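PDB 5N3U: phycocyanobilin lyase subunit beta from Nostoc sp. PCC 7120, which associates with the CpcE subunit to form a lyase and is probably required for chromophorylation of the CpcA protein. Local coordinates for residues A78-I83 / A107-R112; A88-R93 / N120-K125; A113-L118 / R154-V159. One frame throughout, in Å; residues are numbered along the deposited sequence.

Contact 1: A78-I83 / A107-R112; sequences ARAYSI and APSVRR
This contact joins two nearly parallel helices of the HEAT-repeat array, with V110 set against A80 and I83 of the facing helix. The short helix axes approach to 8.3 Å, with 7° between their directions. The two branches of V110 divide the work. CG2 lies over the backbone at A80, 3.7 Å from A80 N. The A80 methyl also meets it, with A80 CB to V110 CG2 at 3.9 Å. CG1, held anti to the backbone N of V110 (chi1 168°), reaches I83, where V110 CG1 to I83 CG1 is 4.1 Å. The A80 methyl also touches the hydroxyl of S109, with A80 CB to S109 OG at 3.9 Å. R79 runs past V110 with its aliphatic part, R79 CG lying 4.1 Å from V110 CG2. A bend at chi3 (70°) then turns the guanidinium toward D105. It forms salt bridges with D105 and with E8 of the alpha subunit chain, and bonds to D72 O. Helix 95-104 packs against both segments, with V97 and L98 on I83 and A101 on V110. Along the array, Y81 faces helix 46-59 and R112 faces helix 151-163.

Contact 2: A88-R93 / N120-K125; sequences AIADPR and NLHWHK
N120 meets A90 through its backbone, with N120 O 3.6 Å from A90 CB. L121 follows and spans A90 and P92 with its two methyls. L121 CD2 sits 3.6 Å from A90 CA, while L121 CD1 lies beside P92 CA. At H122 the backbone makes an inverse gamma turn and gives the one hydrogen bond between the segments. H122 N donates to A90 O at 2.7 Å, almost straight (168°) and in the carbonyl plane. The imidazole of H122 turns a face to A90. A90 CB stands over the ring centre, 3.9 Å from the H122 centroid, as a CH-pi contact. The carbonyl of H122 presses on the proline ring, with H122 O to P92 CG at 3.2 Å. W123 brings an indole carbon to P92, W123 CE3 lying 4.2 Å from P92 CB. K125 closes the row, with K125 CB 3.8 Å from P92 CG. An alanine in place of P92 would leave H122 O and K125 CB without the ring carbons they touch and would probably open a gap there. In the first segment, R93 grips the D91 carboxylate side-on with NE and NH2, a salt bridge, while D91 OD1 also accepts R93 N in an Asx turn. Across the contact, one short backbone bond fixes H122 N on A90 O; the rest is carbonyl-to-CH contact, a CH-pi contact and apolar packing.

Contact 3: A113-L118 / R154-V159; sequences AAAKGL and RYAAIV
The A115 methyl reaches toward the facing helix and meets the A156 methyl from its side. A115 CB to A156 CB is 3.7 Å, the closest side-chain contact between the two segments. The A115 methyl also rests on the backbone of the facing helix, with A115 CB 3.8 Å from A156 O and 4.1 Å from A157 N. Such small side chains are consistent with the short distance of 7.5 Å between the segment axes. The helices run nearly parallel, with a crossing angle of -16°. A157 turns its own methyl away, although its CA is the nearest across the contact to that of A115.

The second pair is K116 with V159, whose side chains cross obliquely. The first torsion of K116 places CG opposite its backbone N (chi1 -173°), and the chain stays extended from there on. This carries the ammonium away from the facing helix and leaves CG beside the valine. The touch is K116 CG to V159 CG1, 4.1 Å. The amine is claimed by the partner subunit: K116 NZ donates to D273 O of the alpha subunit chain. Y155 OH, on the facing helix, bonds to D273 OD1 of the same alpha chain. L276 of that chain packs on A113 and K116, so one side of the helix pair is part of the interface between CpcF and CpcE. I145 of helix 130-145 packs against A115 and A157.

Near-parallel helices lying side by side, with a further helix packed against both, fit the build of a HEAT-repeat solenoid. Here the pair links helix 108-118 to helix 151-163.

Helix 108-118 ties contacts 1 and 3 together, its first half serving 78-83 and its second 154-159. Their centres are 11 Å apart, and I83 CG2 packs 3.6 Å from A114 N. Along the chain contact 1 closes before contact 3 opens, and contact 2 interleaves with both. Contact 2 shares helix 76-89 with contact 1, but their centres are 18 Å apart, on opposite sides of the chain's centre. Its centre is 15 Å from that of contact 3, yet W123 CZ2 touches L118 O at 3.1 Å. Contacts 1 and 3 join helices 76-89, 108-118 and 151-163 side by side; contact 2 joins the turns after the first two. All three also meet the alpha subunit.

Contact 1: A78-I83 / A107-R112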
# COMPACT_ATOMS: atom_id res chain seq x y z
N ALA B 78 -6.75 -2.43 8.54
CA ALA B 78 -7.35 -3.51 9.40
C ALA B 78 -6.32 -4.40 9.99
O ALA B 78 -6.37 -4.77 11.17
CB ALA B 78 -8.28 -4.32 8.56
N ARG B 79 -5.30 -4.73 9.19
CA ARG B 79 -4.26 -5.64 9.59
C ARG B 79 -3.48 -5.11 10.78
O ARG B 79 -3.07 -5.89 11.66
CB ARG B 79 -3.38 -5.95 8.36
CG ARG B 79 -2.33 -6.96 8.62
CD ARG B 79 -1.80 -7.59 7.29
NE ARG B 79 -1.01 -6.66 6.49
CZ ARG B 79 -1.42 -6.00 5.38
NH1 ARG B 79 -0.56 -5.19 4.78
NH2 ARG B 79 -2.68 -6.09 4.89
N ALA B 80 -3.27 -3.80 10.84
CA ALA B 80 -2.53 -3.20 11.85
C ALA B 80 -3.26 -3.42 13.19
O ALA B 80 -2.64 -3.60 14.19
CB ALA B 80 -2.42 -1.72 11.59
N TYR B 81 -4.58 -3.36 13.18
CA TYR B 81 -5.40 -3.61 14.37
C TYR B 81 -5.31 -5.03 14.79
O TYR B 81 -5.21 -5.30 16.00
CB TYR B 81 -6.89 -3.23 14.15
CG TYR B 81 -7.11 -1.75 14.20
CD1 TYR B 81 -7.00 -1.06 15.41
CD2 TYR B 81 -7.45 -1.03 13.05
CE1 TYR B 81 -7.21 0.32 15.48
CE2 TYR B 81 -7.67 0.37 13.09
CZ TYR B 81 -7.52 1.03 14.31
OH TYR B 81 -7.77 2.40 14.38
N SER B 82 -5.32 -5.98 13.86
CA SER B 82 -5.13 -7.39 14.24
C SER B 82 -3.81 -7.57 14.96
O SER B 82 -3.73 -8.20 16.00
CB SER B 82 -5.19 -8.32 13.06
OG SER B 82 -6.48 -8.38 12.54
N ILE B 83 -2.77 -7.03 14.38
CA ILE B 83 -1.45 -7.18 14.93
C ILE B 83 -1.34 -6.49 16.29
O ILE B 83 -0.71 -6.99 17.20
CB ILE B 83 -0.40 -6.65 14.00
CG1 ILE B 83 -0.46 -7.40 12.64
CG2 ILE B 83 0.97 -6.77 14.68
CD1 ILE B 83 -0.26 -8.88 12.74
N ALA B 107 3.41 -2.22 5.13
CA ALA B 107 2.79 -1.13 5.84
C ALA B 107 3.47 -0.79 7.15
O ALA B 107 3.52 -1.60 8.05
CB ALA B 107 1.37 -1.49 6.10
N PRO B 108 3.96 0.46 7.30
CA PRO B 108 4.62 0.83 8.51
C PRO B 108 3.81 0.70 9.78
O PRO B 108 4.37 0.25 10.77
CB PRO B 108 4.97 2.30 8.32
CG PRO B 108 5.13 2.47 6.87
CD PRO B 108 4.09 1.48 6.25
N SER B 109 2.52 1.02 9.75
CA SER B 109 1.70 0.89 10.90
C SER B 109 1.67 -0.58 11.34
O SER B 109 1.66 -0.89 12.57
CB SER B 109 0.22 1.34 10.59
OG SER B 109 -0.30 0.72 9.41
N VAL B 110 1.68 -1.50 10.36
CA VAL B 110 1.65 -2.93 10.70
C VAL B 110 2.96 -3.36 11.31
O VAL B 110 2.98 -4.07 12.32
CB VAL B 110 1.35 -3.76 9.47
CG1 VAL B 110 1.60 -5.27 9.74
CG2 VAL B 110 -0.06 -3.54 9.04
N ARG B 111 4.06 -3.02 10.67
CA ARG B 111 5.38 -3.38 11.13
C ARG B 111 5.70 -2.85 12.54
O ARG B 111 6.35 -3.56 13.33
CB ARG B 111 6.43 -2.88 10.12
CG ARG B 111 6.25 -3.41 8.69
CD ARG B 111 7.33 -2.96 7.71
NE ARG B 111 8.55 -3.66 8.09
CZ ARG B 111 9.76 -3.29 7.74
NH1 ARG B 111 9.98 -2.23 6.95
NH2 ARG B 111 10.76 -4.00 8.19
N ARG B 112 5.33 -1.59 12.84
CA ARG B 112 5.66 -1.01 14.10
C ARG B 112 4.93 -1.72 15.20
O ARG B 112 5.50 -1.93 16.29
CB ARG B 112 5.36 0.48 14.17
CG ARG B 112 6.24 1.32 13.21
CD ARG B 112 6.03 2.81 13.35
NE ARG B 112 4.65 3.17 13.08
CZ ARG B 112 4.23 3.92 12.03
NH1 ARG B 112 5.07 4.43 11.14
NH2 ARG B 112 2.96 4.12 11.89

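Contact 2: A88-R93 / N120-K125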
# COMPACT_ATOMS: atom_id res chain seq x y z
N ALA B 88 -1.13 -6.90 22.16
CA ALA B 88 -1.65 -6.54 23.51
C ALA B 88 -2.09 -7.77 24.31
O ALA B 88 -1.91 -7.81 25.54
CB ALA B 88 -2.86 -5.64 23.33
N ILE B 89 -2.65 -8.78 23.65
CA ILE B 89 -2.99 -10.04 24.30
C ILE B 89 -1.71 -10.75 24.73
O ILE B 89 -1.69 -11.35 25.80
CB ILE B 89 -3.82 -10.96 23.44
CG1 ILE B 89 -5.16 -10.32 23.19
CG2 ILE B 89 -4.05 -12.31 24.15
CD1 ILE B 89 -6.02 -11.03 22.22
N ALA B 90 -0.66 -10.67 23.92
CA ALA B 90 0.68 -11.15 24.25
C ALA B 90 0.81 -12.69 24.40
O ALA B 90 1.71 -13.17 25.07
CB ALA B 90 1.17 -10.43 25.51
N ASP B 91 -0.09 -13.44 23.81
CA ASP B 91 -0.01 -14.88 23.76
C ASP B 91 1.12 -15.20 22.78
O ASP B 91 1.09 -14.83 21.61
CB ASP B 91 -1.36 -15.42 23.32
CG ASP B 91 -1.45 -16.94 23.20
OD1 ASP B 91 -0.55 -17.65 22.72
OD2 ASP B 91 -2.55 -17.47 23.46
N PRO B 92 2.13 -15.97 23.22
CA PRO B 92 3.31 -16.26 22.40
C PRO B 92 3.03 -17.15 21.20
O PRO B 92 3.90 -17.27 20.33
CB PRO B 92 4.28 -16.94 23.43
CG PRO B 92 3.33 -17.58 24.40
CD PRO B 92 2.26 -16.60 24.56
N ARG B 93 1.83 -17.69 21.06
CA ARG B 93 1.48 -18.38 19.84
C ARG B 93 1.43 -17.44 18.62
O ARG B 93 1.50 -17.89 17.53
CB ARG B 93 0.17 -19.10 19.94
CG ARG B 93 0.16 -20.29 20.93
CD ARG B 93 -1.24 -20.85 20.96
NE ARG B 93 -2.13 -19.97 21.70
CZ ARG B 93 -3.46 -20.13 21.78
NH1 ARG B 93 -4.04 -21.16 21.24
NH2 ARG B 93 -4.19 -19.24 22.43
N ASN B 120 7.33 -8.44 23.91
CA ASN B 120 6.46 -8.46 25.05
C ASN B 120 5.51 -9.65 25.15
O ASN B 120 4.65 -9.68 25.97
CB ASN B 120 5.70 -7.09 25.03
CG ASN B 120 6.68 -5.92 25.22
OD1 ASN B 120 7.07 -5.10 24.31
ND2 ASN B 120 7.18 -5.91 26.37
N LEU B 121 5.69 -10.69 24.35
CA LEU B 121 4.83 -11.83 24.46
C LEU B 121 5.15 -12.66 25.78
O LEU B 121 6.25 -12.62 26.33
CB LEU B 121 5.02 -12.75 23.24
CG LEU B 121 4.76 -12.07 21.89
CD1 LEU B 121 4.84 -13.12 20.77
CD2 LEU B 121 3.40 -11.46 21.88
N HIS B 122 4.18 -13.36 26.26
CA HIS B 122 4.34 -14.10 27.52
C HIS B 122 4.98 -15.48 27.21
O HIS B 122 4.31 -16.49 27.19
CB HIS B 122 3.02 -14.25 28.20
CG HIS B 122 2.41 -12.96 28.62
ND1 HIS B 122 1.04 -12.79 28.72
CD2 HIS B 122 2.97 -11.78 28.98
CE1 HIS B 122 0.78 -11.56 29.13
NE2 HIS B 122 1.93 -10.93 29.31
N TRP B 123 6.25 -15.46 27.09
CA TRP B 123 7.05 -16.58 26.66
C TRP B 123 6.92 -17.80 27.48
O TRP B 123 6.97 -18.91 26.93
CB TRP B 123 8.52 -16.19 26.57
CG TRP B 123 8.76 -14.92 25.96
CD1 TRP B 123 9.28 -13.80 26.56
CD2 TRP B 123 8.65 -14.61 24.55
NE1 TRP B 123 9.44 -12.79 25.62
CE2 TRP B 123 9.04 -13.26 24.39
CE3 TRP B 123 8.19 -15.32 23.45
CZ2 TRP B 123 8.99 -12.61 23.17
CZ3 TRP B 123 8.16 -14.69 22.22
CH2 TRP B 123 8.53 -13.33 22.09
N HIS B 124 6.65 -17.64 28.79
CA HIS B 124 6.57 -18.80 29.66
C HIS B 124 5.36 -19.61 29.37
O HIS B 124 5.28 -20.69 29.86
CB HIS B 124 6.48 -18.41 31.14
CG HIS B 124 5.20 -17.76 31.51
ND1 HIS B 124 5.03 -16.39 31.49
CD2 HIS B 124 4.01 -18.28 31.90
CE1 HIS B 124 3.81 -16.08 31.89
NE2 HIS B 124 3.16 -17.21 32.11
N LYS B 125 4.36 -19.08 28.64
CA LYS B 125 3.22 -19.89 28.28
C LYS B 125 3.48 -21.01 27.29
O LYS B 125 2.61 -21.83 27.04
CB LYS B 125 2.14 -18.96 27.79
CG LYS B 125 1.74 -17.90 28.85
CD LYS B 125 0.31 -17.97 29.32
CE LYS B 125 -0.03 -19.40 29.75
NZ LYS B 125 -0.95 -19.48 30.91

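Contact 3: A113-L118 / R154-V159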
# COMPACT_ATOMS: atom_id res chain seq x y z
N ALA B 113 3.67 -2.06 14.95
CA ALA B 113 2.83 -2.77 15.94
C ALA B 113 3.42 -4.14 16.25
O ALA B 113 3.40 -4.57 17.38
CB ALA B 113 1.36 -2.90 15.46
N ALA B 114 3.97 -4.79 15.23
CA ALA B 114 4.53 -6.10 15.38
C ALA B 114 5.88 -6.04 16.15
O ALA B 114 6.09 -6.83 17.04
CB ALA B 114 4.70 -6.70 14.03
N ALA B 115 6.71 -5.04 15.86
CA ALA B 115 8.00 -4.82 16.49
C ALA B 115 7.83 -4.62 17.99
O ALA B 115 8.46 -5.31 18.78
CB ALA B 115 8.67 -3.62 15.85
N LYS B 116 6.92 -3.76 18.37
CA LYS B 116 6.60 -3.63 19.79
C LYS B 116 6.16 -4.93 20.40
O LYS B 116 6.64 -5.32 21.46
CB LYS B 116 5.58 -2.56 20.03
CG LYS B 116 5.32 -2.26 21.52
CD LYS B 116 4.32 -1.13 21.69
CE LYS B 116 4.13 -0.75 23.14
NZ LYS B 116 2.88 0.06 23.24
N GLY B 117 5.21 -5.60 19.75
CA GLY B 117 4.71 -6.83 20.23
C GLY B 117 5.74 -7.95 20.42
O GLY B 117 5.69 -8.68 21.40
N LEU B 118 6.68 -8.02 19.51
CA LEU B 118 7.67 -9.08 19.54
C LEU B 118 8.46 -9.09 20.88
O LEU B 118 9.00 -10.14 21.26
CB LEU B 118 8.62 -8.93 18.41
CG LEU B 118 8.08 -9.55 17.13
CD1 LEU B 118 8.94 -9.18 15.98
CD2 LEU B 118 7.95 -11.09 17.28
N ARG B 154 12.89 1.66 12.96
CA ARG B 154 14.01 1.53 13.91
C ARG B 154 13.59 1.91 15.32
O ARG B 154 13.97 1.25 16.24
CB ARG B 154 15.27 2.35 13.49
CG ARG B 154 15.83 2.02 12.15
CD ARG B 154 17.27 2.54 11.96
NE ARG B 154 17.36 4.01 11.91
CZ ARG B 154 16.94 4.83 10.94
NH1 ARG B 154 16.34 4.40 9.84
NH2 ARG B 154 17.14 6.16 11.09
N TYR B 155 12.76 2.93 15.47
CA TYR B 155 12.29 3.30 16.79
C TYR B 155 11.51 2.16 17.42
O TYR B 155 11.73 1.76 18.58
CB TYR B 155 11.42 4.57 16.63
CG TYR B 155 10.97 5.19 17.93
CD1 TYR B 155 9.90 4.66 18.62
CD2 TYR B 155 11.59 6.31 18.44
CE1 TYR B 155 9.45 5.22 19.83
CE2 TYR B 155 11.18 6.86 19.66
CZ TYR B 155 10.14 6.32 20.34
OH TYR B 155 9.71 6.88 21.55
N ALA B 156 10.55 1.60 16.67
CA ALA B 156 9.76 0.52 17.18
C ALA B 156 10.63 -0.69 17.52
O ALA B 156 10.34 -1.38 18.47
CB ALA B 156 8.68 0.11 16.17
N ALA B 157 11.64 -0.96 16.70
CA ALA B 157 12.56 -2.05 16.96
C ALA B 157 13.29 -1.94 18.30
O ALA B 157 13.44 -2.90 19.01
CB ALA B 157 13.54 -2.12 15.85
N ILE B 158 13.70 -0.74 18.64
CA ILE B 158 14.31 -0.45 19.97
C ILE B 158 13.32 -0.74 21.05
O ILE B 158 13.65 -1.31 22.07
CB ILE B 158 14.67 1.06 20.14
CG1 ILE B 158 15.55 1.57 19.04
CG2 ILE B 158 15.31 1.34 21.48
CD1 ILE B 158 16.78 0.76 18.85
N VAL B 159 12.08 -0.33 20.89
CA VAL B 159 11.11 -0.58 21.92
C VAL B 159 10.90 -2.09 22.12
O VAL B 159 10.75 -2.59 23.24
CB VAL B 159 9.78 0.08 21.59
CG1 VAL B 159 8.71 -0.27 22.64
CG2 VAL B 159 9.91 1.62 21.51